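Local coordinates for Tb427.07.360- putative uncharacterized metacyclic invariant surface protein from Trypanosoma brucei (Trypanosoma brucei, PDB 5VTL) that is of unknown function but is an invariant surface protein of the metacyclic trypanosome, built as an extended bundle of helices, at residues Val49-Asp54 against Glu204-Ala209. Sequence-based numbering, arbitrary orientation.
Sequences VRRAED and EAERTA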
ATOM      1  N   VAL A  49       6.650  21.780  22.598  1.00  9.08           N
ATOM      2  CA  VAL A  49       5.998  22.024  23.882  1.00  9.21           C
ATOM      3  C   VAL A  49       7.056  22.457  24.908  1.00 14.98           C
ATOM      4  O   VAL A  49       6.866  23.427  25.629  1.00  8.66           O
ATOM      5  CB  VAL A  49       5.181  20.785  24.389  1.00 10.08           C
ATOM      6  CG1 VAL A  49       4.796  20.915  25.842  1.00  7.92           C
ATOM      7  CG2 VAL A  49       3.896  20.581  23.551  1.00  8.89           C
ATOM      8  N   ARG A  50       8.177  21.748  24.966  1.00  9.04           N
ATOM      9  CA  ARG A  50       9.251  22.138  25.883  1.00  9.25           C
ATOM     10  C   ARG A  50       9.710  23.565  25.618  1.00  8.57           C
ATOM     11  O   ARG A  50       9.860  24.364  26.543  1.00 13.55           O
ATOM     12  CB  ARG A  50      10.442  21.184  25.777  1.00 16.31           C
ATOM     13  CG  ARG A  50      11.581  21.538  26.730  1.00 19.07           C
ATOM     14  CD  ARG A  50      12.835  20.752  26.451  1.00 16.93           C
ATOM     15  NE  ARG A  50      13.266  20.871  25.063  1.00 18.41           N
ATOM     16  CZ  ARG A  50      13.862  21.939  24.544  1.00 22.41           C
ATOM     17  NH1 ARG A  50      14.083  23.009  25.287  1.00 27.94           N
ATOM     18  NH2 ARG A  50      14.214  21.946  23.266  1.00 23.98           N
ATOM     19  N   ARG A  51       9.934  23.894  24.355  1.00  8.75           N
ATOM     20  CA  ARG A  51      10.374  25.235  24.001  1.00 11.53           C
ATOM     21  C   ARG A  51       9.386  26.309  24.430  1.00 12.80           C
ATOM     22  O   ARG A  51       9.767  27.342  24.984  1.00  8.10           O
ATOM     23  CB  ARG A  51      10.614  25.302  22.503  1.00 11.00           C
ATOM     24  CG  ARG A  51      11.841  24.521  22.048  1.00 10.81           C
ATOM     25  CD  ARG A  51      11.891  24.461  20.550  1.00 11.87           C
ATOM     26  NE  ARG A  51      11.946  25.792  19.943  1.00 13.30           N
ATOM     27  CZ  ARG A  51      11.816  26.025  18.636  1.00 15.30           C
ATOM     28  NH1 ARG A  51      11.904  27.260  18.157  1.00 18.46           N
ATOM     29  NH2 ARG A  51      11.591  25.019  17.799  1.00 17.10           N
ATOM     30  N   ALA A  52       8.111  26.062  24.175  1.00  9.05           N
ATOM     31  CA  ALA A  52       7.065  27.013  24.525  1.00 10.13           C
ATOM     32  C   ALA A  52       6.957  27.172  26.031  1.00  9.34           C
ATOM     33  O   ALA A  52       6.799  28.284  26.535  1.00  8.59           O
ATOM     34  CB  ALA A  52       5.741  26.558  23.929  1.00 12.64           C
ATOM     35  N   GLU A  53       7.037  26.066  26.763  1.00 10.52           N
ATOM     36  CA  GLU A  53       6.993  26.116  28.221  1.00 15.86           C
ATOM     37  C   GLU A  53       8.115  27.001  28.776  1.00 18.68           C
ATOM     38  O   GLU A  53       7.906  27.782  29.708  1.00 17.57           O
ATOM     39  CB  GLU A  53       7.120  24.712  28.817  1.00  9.40           C
ATOM     40  CG  GLU A  53       5.900  23.839  28.622  1.00 14.54           C
ATOM     41  CD  GLU A  53       6.094  22.417  29.112  1.00 15.67           C
ATOM     42  OE1 GLU A  53       5.066  21.746  29.353  1.00 15.80           O
ATOM     43  OE2 GLU A  53       7.256  21.983  29.274  1.00 15.91           O
ATOM     44  N   ASP A  54       9.301  26.875  28.195  1.00 10.93           N
ATOM     45  CA  ASP A  54      10.457  27.626  28.669  1.00 13.38           C
ATOM     46  C   ASP A  54      10.304  29.111  28.396  1.00 17.67           C
ATOM     47  O   ASP A  54      10.648  29.936  29.242  1.00 18.05           O
ATOM     48  CB  ASP A  54      11.728  27.095  28.031  1.00 13.20           C
ATOM     49  CG  ASP A  54      12.116  25.721  28.564  1.00 16.33           C
ATOM     50  OD1 ASP A  54      11.432  25.216  29.480  1.00 17.43           O
ATOM     51  OD2 ASP A  54      13.120  25.154  28.087  1.00 19.55           O
ATOM     52  N   GLU A 204       6.668  31.366  17.856  1.00 10.19           N
ATOM     53  CA  GLU A 204       5.974  32.589  18.279  1.00 10.13           C
ATOM     54  C   GLU A 204       6.258  32.899  19.727  1.00 15.17           C
ATOM     55  O   GLU A 204       6.532  34.051  20.079  1.00 16.92           O
ATOM     56  CB  GLU A 204       4.459  32.483  18.063  1.00 13.96           C
ATOM     57  CG  GLU A 204       3.738  33.827  18.302  1.00 17.96           C
ATOM     58  CD  GLU A 204       2.226  33.729  18.378  1.00 30.48           C
ATOM     59  OE1 GLU A 204       1.668  34.221  19.390  1.00 28.54           O
ATOM     60  OE2 GLU A 204       1.584  33.204  17.436  1.00 24.34           O
ATOM     61  N   ALA A 205       6.175  31.875  20.569  1.00 10.94           N
ATOM     62  CA  ALA A 205       6.448  32.016  21.987  1.00 12.46           C
ATOM     63  C   ALA A 205       7.835  32.583  22.208  1.00 11.45           C
ATOM     64  O   ALA A 205       8.040  33.478  23.033  1.00 14.12           O
ATOM     65  CB  ALA A 205       6.353  30.677  22.675  1.00  9.57           C
ATOM     66  N   GLU A 206       8.798  32.025  21.491  1.00 10.77           N
ATOM     67  CA  GLU A 206      10.185  32.445  21.670  1.00 12.45           C
ATOM     68  C   GLU A 206      10.381  33.893  21.227  1.00 13.74           C
ATOM     69  O   GLU A 206      11.080  34.655  21.903  1.00 17.79           O
ATOM     70  CB  GLU A 206      11.139  31.484  20.946  1.00 11.59           C
ATOM     71  CG  GLU A 206      11.394  30.207  21.737  1.00  8.22           C
ATOM     72  CD  GLU A 206      12.207  29.157  20.986  1.00 13.14           C
ATOM     73  OE1 GLU A 206      12.541  29.380  19.803  1.00 12.42           O
ATOM     74  OE2 GLU A 206      12.494  28.105  21.595  1.00 14.47           O
ATOM     75  N   ARG A 207       9.753  34.282  20.117  1.00 14.41           N
ATOM     76  CA  ARG A 207       9.830  35.658  19.634  1.00 13.12           C
ATOM     77  C   ARG A 207       9.223  36.617  20.638  1.00 17.48           C
ATOM     78  O   ARG A 207       9.772  37.676  20.915  1.00 18.91           O
ATOM     79  CB  ARG A 207       9.088  35.832  18.316  1.00 17.58           C
ATOM     80  CG  ARG A 207       9.793  35.280  17.115  1.00 40.42           C
ATOM     81  CD  ARG A 207       9.077  35.718  15.847  1.00 33.03           C
ATOM     82  NE  ARG A 207       7.698  35.210  15.768  1.00 30.29           N
ATOM     83  CZ  ARG A 207       7.288  34.229  14.954  1.00 38.82           C
ATOM     84  NH1 ARG A 207       8.135  33.625  14.119  1.00 45.07           N
ATOM     85  NH2 ARG A 207       6.014  33.848  14.957  1.00 26.76           N
ATOM     86  N   THR A 208       8.072  36.240  21.182  1.00 17.99           N
ATOM     87  CA  THR A 208       7.393  37.083  22.149  1.00 18.15           C
ATOM     88  C   THR A 208       8.211  37.212  23.428  1.00 15.98           C
ATOM     89  O   THR A 208       8.332  38.300  23.972  1.00 23.52           O
ATOM     90  CB  THR A 208       5.985  36.544  22.471  1.00 20.55           C
ATOM     91  OG1 THR A 208       5.205  36.531  21.276  1.00 20.33           O
ATOM     92  CG2 THR A 208       5.285  37.438  23.509  1.00 25.76           C
ATOM     93  N   ALA A 209       8.781  36.112  23.906  1.00 20.72           N
ATOM     94  CA  ALA A 209       9.593  36.151  25.119  1.00 20.72           C
ATOM     95  C   ALA A 209      10.859  36.993  24.937  1.00 24.48           C
ATOM     96  O   ALA A 209      11.292  37.687  25.860  1.00 30.05           O
ATOM     97  CB  ALA A 209       9.957  34.760  25.554  1.00 12.03           C
TER
HETATM   98  O   HOH W   1      12.274  28.034  24.385  1.00 12.82           O
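Ala205 packs its methyl against Ala52, CB to CB at 4.3 Å, and the small side chains let the backbones close to 5.6 Å between the CA atoms of Ala52 and Ala205. The pair is buried. Ala52 also touches Val66 and Ala205 touches Ala65, both on helix 63-102, and Ala55 also touches Ala205. Three long helices, 4-58, 63-102 and 157-209, thus meet in this part of an elongated helical bundle, consistent with the protein's match to the glutamic acid/alanine-rich proteins of trypanosomes; the centre of the contact lies about 39 Å from the centre of the chain. One residue on, Glu206 forms a two-pronged salt bridge with Arg51, whose guanidinium is engaged side-on: Arg51 NE donates to Glu206 OE2 at 2.9 Å, and Arg51 NH1 to Glu206 OE1 at 2.8 Å. Both bonds are nearly straight and lie in the guanidinium plane, yet they reach the oxygens from above the carboxylate, because the two planes are turned 42° apart. The bend of the arginine chain at chi3 (59°) swings the NE edge across to the glutamate; the glutamate chain is extended beyond CG, and the two side chains cross at about a right angle. A water donates to Glu206 OE2 at 2.8 Å and to Arg51 O at 2.7 Å, bridging carboxylate and opposing backbone.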